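Alkaline serine protease (PDB 2PFE) probably acts as a serine-type endopeptidase, the chain being the two-barrel catalytic domain of a secreted, chymotrypsin-like enzyme made as a zymogen. Local coordinates at residues S96-G101 with W106-I111; G142-G147 with T167-I172. One frame throughout, in Å; residues are numbered along the deposited sequence. Where two conformers were deposited one is given.

Contact 1: residues S96-G101 with W106-I111; sequences SVCRSG and WRCGTI
The carbonyl oxygen of Arg107 accepts a nearly straight hydrogen bond from Arg99 N at 2.8 Å, with a bent, weaker CA-H...O contact from Cys98 beside it. Val97 O likewise takes Gly109 N at 2.8 Å and has the CA-H of Cys108 as a weaker neighbour. These bonds, with their return partners Val97 N to Gly109 O and Arg107 N to Arg99 O, join the strands as a twisted antiparallel hairpin, the segment axes 141° apart, in which Val97-Gly109 and Arg99-Arg107 are hydrogen-bonded pairs. Cys98 and Cys108, a non-hydrogen-bonded pair with CA atoms 4.0 Å apart, are joined by a disulfide whose CB-SG-SG-CB torsion is 99°. The indole of Trp106 folds back along this side of the sheet: its CG stands trans to the backbone N (chi1 -175°), which brings CZ2 within 3.4 Å of Cys98 CB. That methylene approaches the ring near its rim, while Cys98 SG makes an oblique sulfur-aromatic contact. On the other side of the hairpin the two arginines run alongside each other, but Arg99 NH1 touches methylenes of Arg107, 3.3 Å from CG, and not its guanidinium, whose NE bonds to Thr104 O. The Arg99 guanidinium is tied down by a salt bridge to Asp139 and by hydrogen bonds to Cys134 O and Thr104 OG1. Val97 CG1 meets Ile111 CG1 at 3.8 Å. The Arg99 side chain lies about 6 Å from the bound sulfonyl fluoride inhibitor and about 8 Å from the side chain of Ser140, so this disulfide-locked hairpin stands in the barrel wall next to the probable active site. Within the C-terminal barrel, strand 96-101 also bonds to strand 143-146; Ile111 reaches strand 128-131, while Ser100 and Trp106 meet Val75 of strand 74-76.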
loop_
_atom_site.group_PDB
_atom_site.type_symbol
_atom_site.label_atom_id
_atom_site.label_comp_id
_atom_site.label_asym_id
_atom_site.label_seq_id
_atom_site.Cartn_x
_atom_site.Cartn_y
_atom_site.Cartn_z
ATOM N N SER A 96 10.106 -13.192 -6.153
ATOM C CA SER A 96 10.628 -11.872 -5.828
ATOM C C SER A 96 9.475 -10.881 -5.761
ATOM O O SER A 96 8.421 -11.062 -6.400
ATOM C CB SER A 96 11.620 -11.433 -6.909
ATOM O OG SER A 96 10.980 -11.402 -8.167
ATOM N N VAL A 97 9.687 -9.808 -5.009
ATOM C CA VAL A 97 8.701 -8.760 -4.905
ATOM C C VAL A 97 9.443 -7.496 -4.471
ATOM O O VAL A 97 10.490 -7.573 -3.811
ATOM C CB VAL A 97 7.581 -9.168 -3.909
ATOM C CG1 VAL A 97 8.119 -9.262 -2.473
ATOM C CG2 VAL A 97 6.368 -8.246 -3.990
ATOM N N CYS A 98 8.925 -6.338 -4.867
ATOM C CA CYS A 98 9.488 -5.064 -4.421
ATOM C C CYS A 98 8.389 -4.171 -3.901
ATOM O O CYS A 98 7.238 -4.279 -4.336
ATOM C CB CYS A 98 10.188 -4.341 -5.565
ATOM S SG CYS A 98 11.578 -5.245 -6.333
ATOM N N ARG A 99 8.751 -3.308 -2.957
ATOM C CA ARG A 99 7.851 -2.296 -2.415
ATOM C C ARG A 99 8.414 -0.896 -2.602
ATOM O O ARG A 99 9.634 -0.694 -2.713
ATOM C CB ARG A 99 7.556 -2.539 -0.923
ATOM C CG ARG A 99 8.780 -2.751 -0.016
ATOM C CD ARG A 99 8.535 -2.221 1.406
ATOM N NE ARG A 99 8.395 -0.774 1.361
ATOM C CZ ARG A 99 9.422 0.069 1.464
ATOM N NH1 ARG A 99 10.646 -0.377 1.725
ATOM N NH2 ARG A 99 9.230 1.375 1.319
ATOM N N SER A 100 7.495 0.063 -2.663
ATOM C CA SER A 100 7.825 1.476 -2.768
ATOM C C SER A 100 7.215 2.248 -1.614
ATOM O O SER A 100 6.067 2.043 -1.276
ATOM C CB SER A 100 7.306 2.037 -4.095
ATOM O OG SER A 100 7.637 3.411 -4.265
ATOM N N GLY A 101 7.992 3.149 -1.014
ATOM C CA GLY A 101 7.455 3.988 0.062
ATOM C C GLY A 101 8.248 5.251 0.280
ATOM O O GLY A 101 9.395 5.356 -0.142
ATOM N N TRP A 106 12.576 2.365 -2.909
ATOM C CA TRP A 106 12.340 1.051 -3.522
ATOM C C TRP A 106 13.214 0.004 -2.888
ATOM O O TRP A 106 14.451 0.147 -2.825
ATOM C CB TRP A 106 12.657 1.164 -5.017
ATOM C CG TRP A 106 12.376 -0.022 -5.886
ATOM C CD1 TRP A 106 13.260 -0.977 -6.271
ATOM C CD2 TRP A 106 11.141 -0.319 -6.551
ATOM N NE1 TRP A 106 12.651 -1.875 -7.128
ATOM C CE2 TRP A 106 11.352 -1.485 -7.321
ATOM C CE3 TRP A 106 9.878 0.288 -6.574
ATOM C CZ2 TRP A 106 10.340 -2.065 -8.098
ATOM C CZ3 TRP A 106 8.878 -0.280 -7.354
ATOM C CH2 TRP A 106 9.114 -1.447 -8.098
ATOM N N ARG A 107 12.555 -1.027 -2.348
ATOM C CA ARG A 107 13.250 -2.116 -1.659
ATOM C C ARG A 107 12.655 -3.447 -2.067
ATOM O O ARG A 107 11.438 -3.564 -2.217
ATOM C CB ARG A 107 13.161 -1.984 -0.126
ATOM C CG ARG A 107 13.685 -0.656 0.422
ATOM C CD ARG A 107 15.196 -0.518 0.329
ATOM N NE ARG A 107 15.545 0.844 0.688
ATOM C CZ ARG A 107 16.708 1.220 1.207
ATOM N NH1 ARG A 107 17.657 0.315 1.442
ATOM N NH2 ARG A 107 16.898 2.511 1.485
ATOM N N CYS A 108 13.512 -4.444 -2.241
ATOM C CA CYS A 108 13.048 -5.738 -2.718
ATOM C C CYS A 108 13.377 -6.908 -1.812
ATOM O O CYS A 108 14.217 -6.830 -0.920
ATOM C CB CYS A 108 13.613 -6.019 -4.105
ATOM S SG CYS A 108 13.294 -4.688 -5.297
ATOM N N GLY A 109 12.693 -8.005 -2.063
ATOM C CA GLY A 109 12.893 -9.194 -1.284
ATOM C C GLY A 109 12.133 -10.336 -1.899
ATOM O O GLY A 109 11.855 -10.340 -3.088
ATOM N N THR A 110 11.816 -11.324 -1.063
ATOM C CA THR A 110 11.161 -12.564 -1.496
ATOM C C THR A 110 9.899 -12.759 -0.657
ATOM O O THR A 110 9.903 -12.482 0.555
ATOM C CB THR A 110 12.131 -13.786 -1.340
ATOM O OG1 THR A 110 13.257 -13.585 -2.214
ATOM C CG2 THR A 110 11.472 -15.089 -1.731
ATOM N N ILE A 111 8.832 -13.268 -1.279
ATOM C CA ILE A 111 7.608 -13.633 -0.578
ATOM C C ILE A 111 7.878 -14.964 0.131
ATOM O O ILE A 111 8.216 -15.960 -0.516
ATOM C CB ILE A 111 6.440 -13.795 -1.572
ATOM C CG1 ILE A 111 6.097 -12.433 -2.195
ATOM C CG2 ILE A 111 5.226 -14.420 -0.857
ATOM C CD1 ILE A 111 5.022 -12.453 -3.297
#

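Contact 2: residues G142-G147 with T167-I172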
loop_
_atom_site.group_PDB
_atom_site.type_symbol
_atom_site.label_atom_id
_atom_site.label_comp_id
_atom_site.label_asym_id
_atom_site.label_seq_id
_atom_site.Cartn_x
_atom_site.Cartn_y
_atom_site.Cartn_z
ATOM N N GLY A 142 2.217 1.641 1.194
ATOM C CA GLY A 142 2.843 1.681 -0.118
ATOM C C GLY A 142 2.692 0.380 -0.881
ATOM O O GLY A 142 2.457 -0.673 -0.300
ATOM N N PRO A 143 2.858 0.440 -2.198
ATOM C CA PRO A 143 2.567 -0.692 -3.069
ATOM C C PRO A 143 3.670 -1.738 -3.122
ATOM O O PRO A 143 4.864 -1.411 -2.969
ATOM C CB PRO A 143 2.465 -0.026 -4.444
ATOM C CG PRO A 143 3.478 1.117 -4.377
ATOM C CD PRO A 143 3.283 1.633 -2.955
ATOM N N TRP A 144 3.257 -2.961 -3.434
ATOM C CA TRP A 144 4.145 -4.095 -3.688
ATOM C C TRP A 144 3.875 -4.570 -5.095
ATOM O O TRP A 144 2.705 -4.713 -5.484
ATOM C CB TRP A 144 3.847 -5.240 -2.703
ATOM C CG TRP A 144 4.218 -4.874 -1.306
ATOM C CD1 TRP A 144 3.580 -3.978 -0.506
ATOM C CD2 TRP A 144 5.348 -5.366 -0.538
ATOM N NE1 TRP A 144 4.233 -3.862 0.703
ATOM C CE2 TRP A 144 5.319 -4.698 0.710
ATOM C CE3 TRP A 144 6.387 -6.278 -0.801
ATOM C CZ2 TRP A 144 6.252 -4.939 1.720
ATOM C CZ3 TRP A 144 7.353 -6.497 0.200
ATOM C CH2 TRP A 144 7.264 -5.829 1.451
ATOM N N LEU A 145 4.948 -4.802 -5.839
ATOM C CA LEU A 145 4.892 -5.256 -7.228
ATOM C C LEU A 145 5.778 -6.464 -7.450
ATOM O O LEU A 145 6.912 -6.547 -6.926
ATOM C CB LEU A 145 5.346 -4.146 -8.194
ATOM C CG LEU A 145 4.438 -2.935 -8.389
ATOM C CD1 LEU A 145 5.239 -1.828 -9.069
ATOM C CD2 LEU A 145 3.208 -3.305 -9.176
ATOM N N THR A 146 5.248 -7.416 -8.199
ATOM C CA THR A 146 6.088 -8.428 -8.817
ATOM C C THR A 146 5.982 -8.143 -10.303
ATOM O O THR A 146 4.928 -8.367 -10.917
ATOM C CB THR A 146 5.635 -9.854 -8.469
ATOM O OG1 THR A 146 5.724 -10.026 -7.046
ATOM C CG2 THR A 146 6.535 -10.878 -9.168
ATOM N N GLY A 147 7.066 -7.627 -10.880
ATOM C CA GLY A 147 7.017 -7.086 -12.250
ATOM C C GLY A 147 6.000 -5.960 -12.324
ATOM O O GLY A 147 6.057 -5.016 -11.533
ATOM N N THR A 167 9.002 -7.680 6.507
ATOM C CA THR A 167 7.868 -6.796 6.282
ATOM C C THR A 167 6.703 -7.607 5.825
ATOM O O THR A 167 6.859 -8.507 5.007
ATOM C CB THR A 167 8.182 -5.865 5.141
ATOM O OG1 THR A 167 8.730 -6.710 4.108
ATOM C CG2 THR A 167 9.144 -4.799 5.601
ATOM N N PHE A 168 5.538 -7.206 6.293
ATOM C CA PHE A 168 4.261 -7.827 5.974
ATOM C C PHE A 168 3.456 -6.909 5.056
ATOM O O PHE A 168 3.383 -5.700 5.295
ATOM C CB PHE A 168 3.470 -8.091 7.263
ATOM C CG PHE A 168 4.125 -9.073 8.158
ATOM C CD1 PHE A 168 5.019 -8.671 9.148
ATOM C CD2 PHE A 168 3.860 -10.415 7.998
ATOM C CE1 PHE A 168 5.626 -9.632 9.987
ATOM C CE2 PHE A 168 4.440 -11.374 8.826
ATOM C CZ PHE A 168 5.327 -10.995 9.795
ATOM N N PHE A 169 2.802 -7.497 4.063
ATOM C CA PHE A 169 1.830 -6.775 3.259
ATOM C C PHE A 169 0.411 -7.343 3.327
ATOM O O PHE A 169 0.226 -8.545 3.471
ATOM C CB PHE A 169 2.328 -6.523 1.812
ATOM C CG PHE A 169 2.367 -7.724 0.888
ATOM C CD1 PHE A 169 1.196 -8.224 0.320
ATOM C CD2 PHE A 169 3.604 -8.255 0.460
ATOM C CE1 PHE A 169 1.242 -9.250 -0.616
ATOM C CE2 PHE A 169 3.659 -9.276 -0.468
ATOM C CZ PHE A 169 2.473 -9.778 -1.025
ATOM N N GLN A 170 -0.552 -6.428 3.208
ATOM C CA GLN A 170 -1.961 -6.766 3.036
ATOM C C GLN A 170 -2.146 -7.008 1.540
ATOM O O GLN A 170 -1.954 -6.098 0.755
ATOM C CB GLN A 170 -2.797 -5.566 3.522
ATOM C CG GLN A 170 -4.197 -5.474 2.964
ATOM C CD GLN A 170 -5.080 -6.625 3.424
ATOM O OE1 GLN A 170 -5.547 -7.435 2.613
ATOM N NE2 GLN A 170 -5.292 -6.722 4.734
ATOM N N PRO A 171 -2.489 -8.240 1.129
ATOM C CA PRO A 171 -2.727 -8.525 -0.289
ATOM C C PRO A 171 -3.771 -7.583 -0.910
ATOM O O PRO A 171 -4.744 -7.170 -0.245
ATOM C CB PRO A 171 -3.178 -9.998 -0.294
ATOM C CG PRO A 171 -2.494 -10.556 0.932
ATOM C CD PRO A 171 -2.623 -9.451 1.956
ATOM N N ILE A 172 -3.525 -7.208 -2.160
ATOM C CA ILE A 172 -4.332 -6.172 -2.802
ATOM C C ILE A 172 -5.705 -6.644 -3.239
ATOM O O ILE A 172 -6.683 -5.905 -3.110
ATOM C CB ILE A 172 -3.588 -5.489 -3.974
ATOM C CG1 ILE A 172 -4.356 -4.264 -4.501
ATOM C CG2 ILE A 172 -3.297 -6.462 -5.124
ATOM C CD1 ILE A 172 -4.556 -3.153 -3.476
#
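Trp144 and Phe169 meet closely inside the barrel, where the Phe169 methylene sits over the five-membered ring of the indole. Phe169 CB is 3.6 Å from that ring's centroid and only 15° off its normal, a CH-pi contact. With chi1 at 73°, Phe169 CG lies between its own backbone N and carbonyl carbon, and the phenyl ring extends over the same indole face, Phe169 CD2 lying 3.5 Å from Trp144 CD2. The two ring planes differ by 37°, an oblique pairing. Thr167 arrives differently: in the conformer given, one of two, its OG1 lies at the indole edge, near the ring plane, while its hydrogen bond goes to Ala133 O. NE1 of Trp144 donates to Thr154 OG1, which helps to hold the rotation of the indole. Were Trp144 an alanine, the Phe169 methylene would probably lose the ring it lies on, and Thr154 OG1 its indole donor. Around this dense patch the two segments stand apart: even the nearest CA atoms, those of Trp144 and Phe169, are 7.8 Å from each other, no hydrogen bond joins the segments, Phe168 points away, and strand 143-146 runs out to exposed Gly147. Large side chains filling the space between strands that are not bonded to each other are what the interior of a closed beta-barrel looks like, here the C-terminal barrel of the chymotrypsin-like fold.

How the contacts relate
Contact 1 closes before contact 2 opens, so the two follow one another along the chain, yet their centres are only about 8 Å apart. Both belong to the antiparallel sheet that closes into the C-terminal barrel, and strands 96-101 and 143-146 are the neighbours that complete the ring. The seam includes a probable hydrogen bond from Leu145 N to Cys98 O, 2.8 Å long, and packing of Arg99 CB on Trp144 CE2 at 3.5 Å. Contact 1 thus forms part of the wall and contact 2 part of the filling. Both also lie near the inhibitor-occupied pocket beside Ser140, the predicted nucleophile: like Arg99, Thr167 comes close, its side chain about 5 Å from the bound inhibitor.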